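PDB 4L9P: CaaX farnesyltransferase beta subunit Ram1 from Aspergillus fumigatus, which probably provides the peptide-binding, zinc-containing half of the heterodimeric enzyme that transfers a farnesyl group from farnesyl diphosphate to the cysteine of C-terminal CaaX sequences. Local coordinates for residues G312-F316 with H370-C375; L341-S346 with C375-V379; V455-F461 with R509-E513. All blocks are in the same frame, centred on the assembly; numbering follows the deposited sequence.

Overall arrangement
Contacts 1 and 2 are neighbours inside the alpha-alpha toroid, their centres about 9 Å apart, and share Cys375. Contact 1 carries three residues of the isoprenoid pocket, Ala313, Tyr314 and Trp371, and the Trp371 side chain lies about 6 Å from the bound zinc. Contact 2 continues outward from it, the Cys375 side chain being about 11 Å from the ligand FII; the two are also joined directly by packing, with Gly312 N 3.6 Å from Trp344 CH2 and Val372 CG1 4.2 Å from Leu345 CD1. Contact 3 stands apart at the periphery, away from the pocket: its centre is about 25 Å from that of contact 1 and about 28 Å from that of contact 2.

Contact 1: G312-F316 with H370-C375; sequences GAYAF and HWVGNC. With FII ([(3,7,11-trimethyl-dodeca-2,6,10-trienyloxycarbamoyl)-methyl]-phosphonic acid), chain Q.
The start of helix 312-323 lies close against segment 370-375, with Gly312 CA 5.2 Å from Val372 CA and Ala313 CA 5.0 Å from Trp371 CA. Such proximity suits small residues: Gly312, with no side chain, lets its CA pack directly on Val372 CG2. Phe316 does most of the packing. With CG anti to the backbone N (chi1 175°), its ring reaches past Trp371 to His370, whose CE1-NE2 edge meets one face in an edge-to-face pair, centroids 4.5 Å apart and planes at 62°. His370 is kept in orientation by Asn374, whose ND2 donates an almost straight, in-plane bond of 2.9 Å to His370 ND1, while Thr443 holds Asn374 OD1. Phe316 CD2 touches Trp371 CE3 at 3.6 Å, at the rim of the indole, and Asn374 CB lies beside the phenyl ring. Phe316 CB also presses on the buried carbonyl oxygen Trp371 O, 3.2 Å away. The indole itself is sandwiched: His370 CD2 lies over one face, and Ala313 CB and FII C12 lie over the other. The small methyl of Ala313 lets the isoprenoid come close, CB lying 3.3 Å from FII C15, and Trp371 NE1 donates to the hydroxyl oxygen of Tyr432. Trp371 and Ala313 thus line the isoprenoid pocket of the prenyltransferase alpha-alpha toroid, and Phe316 and His370 form an aromatic second shell behind the indole.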
loop_
_atom_site.group_PDB
_atom_site.type_symbol
_atom_site.label_atom_id
_atom_site.label_comp_id
_atom_site.label_asym_id
_atom_site.label_seq_id
_atom_site.Cartn_x
_atom_site.Cartn_y
_atom_site.Cartn_z
ATOM N N GLY B 312 3.194 3.221 -2.676
ATOM C CA GLY B 312 3.440 1.835 -3.126
ATOM C C GLY B 312 2.486 0.837 -2.491
ATOM O O GLY B 312 2.131 -0.148 -3.172
ATOM N N ALA B 313 2.084 0.989 -1.227
ATOM C CA ALA B 313 1.207 -0.008 -0.661
ATOM C C ALA B 313 -0.136 -0.021 -1.385
ATOM O O ALA B 313 -0.714 -1.091 -1.631
ATOM C CB ALA B 313 0.985 0.295 0.783
ATOM N N TYR B 314 -0.624 1.166 -1.724
ATOM C CA TYR B 314 -1.929 1.245 -2.396
ATOM C C TYR B 314 -1.790 0.920 -3.876
ATOM O O TYR B 314 -2.738 0.375 -4.481
ATOM C CB TYR B 314 -2.512 2.630 -2.187
ATOM C CG TYR B 314 -2.824 2.894 -0.719
ATOM C CD1 TYR B 314 -3.614 1.988 0.010
ATOM C CD2 TYR B 314 -2.498 4.104 -0.086
ATOM C CE1 TYR B 314 -4.010 2.266 1.338
ATOM C CE2 TYR B 314 -2.887 4.360 1.229
ATOM C CZ TYR B 314 -3.627 3.469 1.933
ATOM O OH TYR B 314 -4.034 3.798 3.210
ATOM N N ALA B 315 -0.626 1.174 -4.487
ATOM C CA ALA B 315 -0.401 0.691 -5.879
ATOM C C ALA B 315 -0.473 -0.825 -5.930
ATOM O O ALA B 315 -1.092 -1.390 -6.866
ATOM C CB ALA B 315 0.937 1.182 -6.386
ATOM N N PHE B 316 0.153 -1.496 -4.944
ATOM C CA PHE B 316 0.041 -2.944 -4.935
ATOM C C PHE B 316 -1.434 -3.367 -4.859
ATOM O O PHE B 316 -1.920 -4.249 -5.625
ATOM C CB PHE B 316 0.803 -3.608 -3.781
ATOM C CG PHE B 316 0.561 -5.103 -3.730
ATOM C CD1 PHE B 316 1.209 -5.945 -4.650
ATOM C CD2 PHE B 316 -0.404 -5.629 -2.864
ATOM C CE1 PHE B 316 0.923 -7.301 -4.699
ATOM C CE2 PHE B 316 -0.681 -7.024 -2.874
ATOM C CZ PHE B 316 -0.028 -7.860 -3.818
ATOM N N HIS B 370 7.875 -6.187 -0.570
ATOM C CA HIS B 370 6.646 -6.733 -1.084
ATOM C C HIS B 370 5.771 -5.709 -1.766
ATOM O O HIS B 370 5.436 -5.844 -2.969
ATOM C CB HIS B 370 5.843 -7.406 0.000
ATOM C CG HIS B 370 4.449 -7.687 -0.451
ATOM N ND1 HIS B 370 4.179 -8.540 -1.515
ATOM C CD2 HIS B 370 3.245 -7.174 -0.044
ATOM C CE1 HIS B 370 2.862 -8.529 -1.743
ATOM N NE2 HIS B 370 2.273 -7.710 -0.870
ATOM N N TRP B 371 5.410 -4.611 -1.080
ATOM C CA TRP B 371 4.323 -3.782 -1.678
ATOM C C TRP B 371 4.759 -3.199 -3.015
ATOM O O TRP B 371 3.952 -3.162 -3.951
ATOM C CB TRP B 371 3.916 -2.638 -0.727
ATOM C CG TRP B 371 3.440 -3.140 0.626
ATOM C CD1 TRP B 371 4.053 -2.957 1.843
ATOM C CD2 TRP B 371 2.292 -3.946 0.876
ATOM N NE1 TRP B 371 3.360 -3.601 2.839
ATOM C CE2 TRP B 371 2.268 -4.224 2.283
ATOM C CE3 TRP B 371 1.274 -4.436 0.071
ATOM C CZ2 TRP B 371 1.282 -5.034 2.872
ATOM C CZ3 TRP B 371 0.304 -5.240 0.647
ATOM C CH2 TRP B 371 0.304 -5.507 2.051
ATOM N N VAL B 372 6.002 -2.679 -3.107
ATOM C CA VAL B 372 6.505 -2.201 -4.387
ATOM C C VAL B 372 7.045 -3.388 -5.204
ATOM O O VAL B 372 6.749 -3.487 -6.397
ATOM C CB VAL B 372 7.583 -1.115 -4.170
ATOM C CG1 VAL B 372 8.270 -0.759 -5.468
ATOM C CG2 VAL B 372 6.929 0.140 -3.539
ATOM N N GLY B 373 7.825 -4.292 -4.579
ATOM C CA GLY B 373 8.491 -5.366 -5.347
ATOM C C GLY B 373 7.481 -6.196 -6.132
ATOM O O GLY B 373 7.701 -6.521 -7.306
ATOM N N ASN B 374 6.348 -6.541 -5.513
ATOM C CA ASN B 374 5.371 -7.384 -6.182
ATOM C C ASN B 374 4.458 -6.625 -7.113
ATOM O O ASN B 374 3.658 -7.264 -7.845
ATOM C CB ASN B 374 4.592 -8.247 -5.180
ATOM C CG ASN B 374 5.321 -9.568 -4.917
ATOM O OD1 ASN B 374 5.829 -10.200 -5.893
ATOM N ND2 ASN B 374 5.325 -10.041 -3.674
ATOM N N CYS B 375 4.592 -5.281 -7.186
ATOM C CA CYS B 375 3.979 -4.601 -8.337
ATOM C C CYS B 375 4.694 -4.989 -9.627
ATOM O O CYS B 375 4.081 -4.970 -10.721
ATOM C CB CYS B 375 4.057 -3.080 -8.252
ATOM S SG CYS B 375 2.922 -2.398 -6.988
HETATM C C1 FII Q . -3.498 -5.426 2.176
HETATM C C2 FII Q . -3.146 -4.218 3.002
HETATM C C6 FII Q . -3.909 -4.057 4.248
HETATM C C10 FII Q . -2.400 -3.128 2.347
HETATM C C11 FII Q . -2.052 -1.806 3.030
HETATM C C12 FII Q . -0.574 -1.907 3.507
HETATM C C15 FII Q . 0.156 -0.601 3.807
HETATM C C18 FII Q . 1.603 -0.645 4.280
HETATM C C22 FII Q . -0.723 0.585 4.049
HETATM C C23 FII Q . -0.007 1.924 3.970
HETATM C C24 FII Q . -0.854 3.034 4.466
HETATM C C27 FII Q . -0.016 4.227 4.802
HETATM C C30 FII Q . 0.201 5.200 3.656
HETATM C C34 FII Q . -0.083 4.652 6.219
HETATM C C35 FII Q . 0.459 5.983 6.698
HETATM O O36 FII Q . 1.570 5.799 7.556
HETATM N N42 FII Q . 2.607 5.068 7.041
HETATM C C43 FII Q . 3.662 5.878 6.597
HETATM O O44 FII Q . 3.663 7.118 6.607
HETATM C C45 FII Q . 4.856 5.073 6.102
HETATM P P46 FII Q . 5.797 5.890 4.711
HETATM O O49 FII Q . 4.774 6.338 3.736
HETATM O O50 FII Q . 6.651 6.968 5.301
HETATM O O51 FII Q . 6.648 4.717 4.179
#

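Contact 2: L341-S346 with C375-V379; sequences LLPWLS and CWPLV
Leu345 and Trp376 meet head-on at the centre of this contact, the leucine laying its branched end on the indole. Leu345 CD2 stands 3.5 Å from the centroid of the six-membered ring and 6° off its normal, a CH-pi contact, while CG rests over the CZ2 side of the same face. Both methyls also reach Cys375 CB, Leu345 CD2 at 3.7 Å and CD1 at 3.8 Å; a chi1 of -162° swings the leucine's fork away from its own backbone N and carries it across the gap between the helices. A leucine suits the place because its forked end can cover a flat ring and still pack on the small side chain beside it.

At the indole rim, Leu342 CD2 approaches CZ3 of Trp376 at 3.4 Å, near the ring plane. The polar edge of the indole is satisfied by a water, which accepts from Trp376 NE1 at 2.9 Å and donates to Leu345 O at 2.8 Å. One turn after Cys375, Val379 faces the same way, and in one of its two conformers its beta-branched side chain meets the leucines of the other helix, CG1 toward Leu342 CD2 and CG2 toward Leu345 CD2 and Leu341 CD2.

The helix segments 341-346 and 375-379 run nearly antiparallel, at 156°, with axes 11.6 Å apart, a separation wide enough for the large indole to lie between them. Further out, Tyr401 stacks on Trp376, Leu319 of helix 312-323 packs against Leu341 and Cys375, and Arg342 of the alpha subunit bonds to Ser346 OG.

Direct contact is thus apolar, resting on dispersion and shape, with the bridging water supplying a polar link between the two helices.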
loop_
_atom_site.group_PDB
_atom_site.type_symbol
_atom_site.label_atom_id
_atom_site.label_comp_id
_atom_site.label_asym_id
_atom_site.label_seq_id
_atom_site.Cartn_x
_atom_site.Cartn_y
_atom_site.Cartn_z
ATOM N N LEU B 341 2.752 5.403 -14.651
ATOM C CA LEU B 341 2.929 4.418 -13.597
ATOM C C LEU B 341 4.340 3.857 -13.600
ATOM O O LEU B 341 4.960 3.716 -12.556
ATOM C CB LEU B 341 1.906 3.307 -13.757
ATOM C CG LEU B 341 2.052 2.158 -12.780
ATOM C CD1 LEU B 341 1.910 2.579 -11.318
ATOM C CD2 LEU B 341 1.029 1.077 -13.116
ATOM N N LEU B 342 4.833 3.498 -14.789
ATOM C CA LEU B 342 6.148 2.815 -14.833
ATOM C C LEU B 342 7.318 3.650 -14.252
ATOM O O LEU B 342 8.044 3.164 -13.404
ATOM C CB LEU B 342 6.466 2.378 -16.272
ATOM C CG LEU B 342 6.502 0.989 -16.664
ATOM C CD1 LEU B 342 7.153 1.044 -18.104
ATOM C CD2 LEU B 342 7.335 0.125 -15.787
ATOM N N PRO B 343 7.478 4.924 -14.659
ATOM C CA PRO B 343 8.603 5.666 -14.093
ATOM C C PRO B 343 8.387 5.918 -12.609
ATOM O O PRO B 343 9.401 5.927 -11.907
ATOM C CB PRO B 343 8.642 6.988 -14.891
ATOM C CG PRO B 343 7.269 7.090 -15.617
ATOM C CD PRO B 343 6.864 5.617 -15.812
ATOM N N TRP B 344 7.132 6.126 -12.151
ATOM C CA TRP B 344 6.979 6.354 -10.701
ATOM C C TRP B 344 7.350 5.080 -9.913
ATOM O O TRP B 344 7.985 5.143 -8.844
ATOM C CB TRP B 344 5.508 6.723 -10.461
ATOM C CG TRP B 344 5.188 6.852 -8.990
ATOM C CD1 TRP B 344 5.343 7.974 -8.193
ATOM C CD2 TRP B 344 4.650 5.829 -8.165
ATOM N NE1 TRP B 344 4.922 7.677 -6.894
ATOM C CE2 TRP B 344 4.509 6.366 -6.840
ATOM C CE3 TRP B 344 4.316 4.487 -8.408
ATOM C CZ2 TRP B 344 3.942 5.632 -5.790
ATOM C CZ3 TRP B 344 3.758 3.752 -7.355
ATOM C CH2 TRP B 344 3.623 4.314 -6.038
ATOM N N LEU B 345 6.963 3.914 -10.444
ATOM C CA LEU B 345 7.330 2.648 -9.780
ATOM C C LEU B 345 8.845 2.465 -9.809
ATOM O O LEU B 345 9.455 2.147 -8.767
ATOM C CB LEU B 345 6.625 1.501 -10.493
ATOM C CG LEU B 345 6.556 0.226 -9.703
ATOM C CD1 LEU B 345 5.600 0.406 -8.458
ATOM C CD2 LEU B 345 5.980 -0.898 -10.588
ATOM N N SER B 346 9.470 2.755 -10.963
ATOM C CA SER B 346 10.923 2.666 -11.037
ATOM C C SER B 346 11.600 3.609 -10.037
ATOM O O SER B 346 12.590 3.222 -9.358
ATOM C CB SER B 346 11.291 2.986 -12.492
ATOM O OG SER B 346 12.707 3.182 -12.621
ATOM N N CYS B 375 4.592 -5.281 -7.186
ATOM C CA CYS B 375 3.979 -4.601 -8.337
ATOM C C CYS B 375 4.694 -4.989 -9.627
ATOM O O CYS B 375 4.081 -4.970 -10.721
ATOM C CB CYS B 375 4.057 -3.080 -8.252
ATOM S SG CYS B 375 2.922 -2.398 -6.988
ATOM N N TRP B 376 5.988 -5.327 -9.543
ATOM C CA TRP B 376 6.752 -5.542 -10.778
ATOM C C TRP B 376 6.285 -6.730 -11.643
ATOM O O TRP B 376 6.137 -6.567 -12.863
ATOM C CB TRP B 376 8.270 -5.609 -10.500
ATOM C CG TRP B 376 8.790 -4.201 -10.253
ATOM C CD1 TRP B 376 9.282 -3.655 -9.047
ATOM C CD2 TRP B 376 8.844 -3.125 -11.222
ATOM N NE1 TRP B 376 9.652 -2.326 -9.252
ATOM C CE2 TRP B 376 9.394 -1.974 -10.553
ATOM C CE3 TRP B 376 8.479 -3.019 -12.575
ATOM C CZ2 TRP B 376 9.598 -0.758 -11.199
ATOM C CZ3 TRP B 376 8.641 -1.762 -13.222
ATOM C CH2 TRP B 376 9.213 -0.668 -12.525
ATOM N N PRO B 377 6.034 -7.913 -11.043
ATOM C CA PRO B 377 5.522 -8.996 -11.912
ATOM C C PRO B 377 4.174 -8.626 -12.517
ATOM O O PRO B 377 3.886 -9.097 -13.643
ATOM C CB PRO B 377 5.355 -10.196 -10.953
ATOM C CG PRO B 377 6.125 -9.863 -9.706
ATOM C CD PRO B 377 6.369 -8.356 -9.674
ATOM N N LEU B 378 3.373 -7.838 -11.803
ATOM C CA LEU B 378 2.047 -7.467 -12.340
ATOM C C LEU B 378 2.232 -6.521 -13.521
ATOM O O LEU B 378 1.626 -6.722 -14.601
ATOM C CB LEU B 378 1.186 -6.765 -11.257
ATOM C CG LEU B 378 1.003 -7.663 -10.030
ATOM C CD1 LEU B 378 0.160 -6.873 -8.955
ATOM C CD2 LEU B 378 0.371 -9.026 -10.302
ATOM N N VAL B 379 3.078 -5.477 -13.371
ATOM C CA VAL B 379 3.262 -4.518 -14.467
ATOM C C VAL B 379 3.984 -5.234 -15.632
ATOM O O VAL B 379 3.666 -5.044 -16.823
ATOM C CB VAL B 379 4.068 -3.287 -13.978
ATOM C CG1 VAL B 379 4.558 -2.375 -15.192
ATOM C CG2 VAL B 379 3.157 -2.490 -12.996
HETATM O O HOH W 1 11.166 -0.037 -8.270
#

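Contact 3: V455-F461 with R509-E513; sequences VSSKDDF and RVWFE
An ST turn in the loop between strands 446-449 and 468-471 faces the last turn of helix 502-513, and Ser456 and Glu513 make the central bond between them. Ser456 OG donates to the syn lone pair of Glu513 OE2 at 2.6 Å and accepts from the backbone N of Lys458 at 3.0 Å, the bond that defines the turn. A chi1 of 175° turns OG away from the serine's own N and toward Glu513, where it can serve both partners, a task fitted to a short hydroxyl side chain. The second carboxylate oxygen is held by the next residue: Ser457 N donates to Glu513 OE1 at 3.1 Å and 170°, also on the syn side. A water adds a further link, donating to Glu513 OE1 and hydrogen-bonded to Ser457 OG.

One helical turn before Glu513, Arg509 bends at chi2 and runs forward along the helix to form a salt bridge, its NE 2.7 Å from Glu513 OE2, on the anti side but tilted out of the carboxylate plane. OE2 is thus gripped by a hydroxyl and a cation, which probably favours the ionised carboxylate. The guanidinium continues toward the loop, where NH1 lies 3.4 Å from Phe461 CD2, the two planes 82° apart, and Ala262 O takes a bond from NH1. Lys458 extends past Glu513, its aliphatic CE 4.1 Å from Glu513 CG, to reach a salt bridge with Asp265. At the margin Val510 CG2 packs on Val455 O. The loop is joined to the last helix at the periphery of the subunit through an ST turn and an i to i+4 Arg-Glu helical salt bridge.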
loop_
_atom_site.group_PDB
_atom_site.type_symbol
_atom_site.label_atom_id
_atom_site.label_comp_id
_atom_site.label_asym_id
_atom_site.label_seq_id
_atom_site.Cartn_x
_atom_site.Cartn_y
_atom_site.Cartn_z
ATOM N N VAL B 455 -5.890 -22.955 -13.099
ATOM C CA VAL B 455 -6.436 -23.996 -12.226
ATOM C C VAL B 455 -7.923 -23.793 -11.959
ATOM O O VAL B 455 -8.596 -24.716 -11.512
ATOM C CB VAL B 455 -5.692 -24.180 -10.874
ATOM C CG1 VAL B 455 -4.217 -24.473 -11.085
ATOM C CG2 VAL B 455 -5.869 -23.001 -9.990
ATOM N N SER B 456 -8.449 -22.603 -12.244
ATOM C CA SER B 456 -9.886 -22.390 -12.079
ATOM C C SER B 456 -10.661 -22.963 -13.240
ATOM O O SER B 456 -10.214 -22.882 -14.406
ATOM C CB SER B 456 -10.233 -20.901 -11.944
ATOM O OG SER B 456 -11.659 -20.697 -11.893
ATOM N N SER B 457 -11.815 -23.544 -12.908
ATOM C CA SER B 457 -12.747 -24.045 -13.900
ATOM C C SER B 457 -13.653 -22.947 -14.455
ATOM O O SER B 457 -14.321 -23.148 -15.475
ATOM C CB SER B 457 -13.577 -25.177 -13.304
ATOM O OG SER B 457 -12.730 -26.265 -12.979
ATOM N N LYS B 458 -13.662 -21.781 -13.811
ATOM C CA LYS B 458 -14.589 -20.697 -14.161
ATOM C C LYS B 458 -13.876 -19.502 -14.803
ATOM O O LYS B 458 -12.640 -19.350 -14.679
ATOM C CB LYS B 458 -15.343 -20.229 -12.886
ATOM C CG LYS B 458 -15.976 -21.386 -12.128
ATOM C CD LYS B 458 -16.617 -20.945 -10.825
ATOM C CE LYS B 458 -17.376 -22.120 -10.173
ATOM N NZ LYS B 458 -18.359 -21.705 -9.121
ATOM N N ASP B 459 -14.646 -18.597 -15.416
ATOM C CA ASP B 459 -14.025 -17.483 -16.151
ATOM C C ASP B 459 -13.566 -16.268 -15.309
ATOM O O ASP B 459 -12.582 -15.652 -15.641
ATOM C CB ASP B 459 -14.953 -16.926 -17.248
ATOM C CG ASP B 459 -15.176 -17.895 -18.380
ATOM O OD1 ASP B 459 -14.480 -18.937 -18.453
ATOM O OD2 ASP B 459 -16.054 -17.487 -19.226
ATOM N N ASP B 460 -14.317 -15.884 -14.273
ATOM C CA ASP B 460 -14.160 -14.559 -13.604
ATOM C C ASP B 460 -12.730 -14.053 -13.248
ATOM O O ASP B 460 -12.303 -12.890 -13.544
ATOM C CB ASP B 460 -14.929 -14.622 -12.269
ATOM C CG ASP B 460 -16.046 -15.527 -12.352
ATOM O OD1 ASP B 460 -17.040 -14.939 -12.923
ATOM O OD2 ASP B 460 -15.853 -16.762 -11.932
ATOM N N PHE B 461 -12.054 -14.946 -12.538
ATOM C CA PHE B 461 -10.749 -14.758 -11.982
ATOM C C PHE B 461 -9.823 -15.730 -12.701
ATOM O O PHE B 461 -8.824 -16.131 -12.124
ATOM C CB PHE B 461 -10.803 -15.133 -10.493
ATOM C CG PHE B 461 -11.745 -14.276 -9.676
ATOM C CD1 PHE B 461 -11.387 -12.978 -9.291
ATOM C CD2 PHE B 461 -12.927 -14.774 -9.239
ATOM C CE1 PHE B 461 -12.266 -12.152 -8.514
ATOM C CE2 PHE B 461 -13.849 -13.954 -8.489
ATOM C CZ PHE B 461 -13.496 -12.673 -8.062
ATOM N N ARG B 509 -9.066 -22.461 -3.637
ATOM C CA ARG B 509 -10.019 -22.057 -4.692
ATOM C C ARG B 509 -10.707 -23.294 -5.294
ATOM O O ARG B 509 -11.932 -23.295 -5.485
ATOM C CB ARG B 509 -9.269 -21.298 -5.812
ATOM C CG ARG B 509 -10.087 -21.042 -7.074
ATOM C CD ARG B 509 -11.279 -20.100 -6.854
ATOM N NE ARG B 509 -11.980 -19.957 -8.108
ATOM C CZ ARG B 509 -12.718 -18.916 -8.479
ATOM N NH1 ARG B 509 -12.863 -17.848 -7.688
ATOM N NH2 ARG B 509 -13.311 -18.943 -9.695
ATOM N N VAL B 510 -9.918 -24.333 -5.590
ATOM C CA VAL B 510 -10.493 -25.498 -6.239
ATOM C C VAL B 510 -11.426 -26.221 -5.284
ATOM O O VAL B 510 -12.508 -26.683 -5.702
ATOM C CB VAL B 510 -9.374 -26.429 -6.737
ATOM C CG1 VAL B 510 -9.971 -27.815 -7.178
ATOM C CG2 VAL B 510 -8.633 -25.784 -7.906
ATOM N N TRP B 511 -11.069 -26.285 -4.006
ATOM C CA TRP B 511 -11.969 -26.911 -3.031
ATOM C C TRP B 511 -13.312 -26.194 -2.998
ATOM O O TRP B 511 -14.393 -26.829 -3.032
ATOM C CB TRP B 511 -11.356 -26.961 -1.615
ATOM C CG TRP B 511 -12.178 -27.806 -0.625
ATOM C CD1 TRP B 511 -12.104 -29.191 -0.461
ATOM C CD2 TRP B 511 -13.190 -27.360 0.301
ATOM N NE1 TRP B 511 -12.975 -29.597 0.517
ATOM C CE2 TRP B 511 -13.677 -28.507 0.979
ATOM C CE3 TRP B 511 -13.737 -26.119 0.610
ATOM C CZ2 TRP B 511 -14.663 -28.428 1.970
ATOM C CZ3 TRP B 511 -14.728 -26.044 1.589
ATOM C CH2 TRP B 511 -15.177 -27.184 2.251
ATOM N N PHE B 512 -13.250 -24.865 -2.939
ATOM C CA PHE B 512 -14.501 -24.124 -2.884
ATOM C C PHE B 512 -15.298 -24.187 -4.170
ATOM O O PHE B 512 -16.538 -24.259 -4.114
ATOM C CB PHE B 512 -14.270 -22.674 -2.428
ATOM C CG PHE B 512 -14.138 -22.549 -0.937
ATOM C CD1 PHE B 512 -15.234 -22.721 -0.133
ATOM C CD2 PHE B 512 -12.922 -22.321 -0.344
ATOM C CE1 PHE B 512 -15.121 -22.660 1.262
ATOM C CE2 PHE B 512 -12.807 -22.283 1.053
ATOM C CZ PHE B 512 -13.920 -22.416 1.846
ATOM N N GLU B 513 -14.617 -24.188 -5.320
ATOM C CA GLU B 513 -15.306 -24.370 -6.601
ATOM C C GLU B 513 -16.131 -25.641 -6.654
ATOM O O GLU B 513 -17.144 -25.719 -7.382
ATOM C CB GLU B 513 -14.313 -24.388 -7.764
ATOM C CG GLU B 513 -13.890 -23.019 -8.164
ATOM C CD GLU B 513 -12.979 -23.051 -9.407
ATOM O OE1 GLU B 513 -12.707 -24.130 -10.006
ATOM O OE2 GLU B 513 -12.582 -21.980 -9.851
HETATM O O HOH W 2 -12.744 -27.018 -10.478
#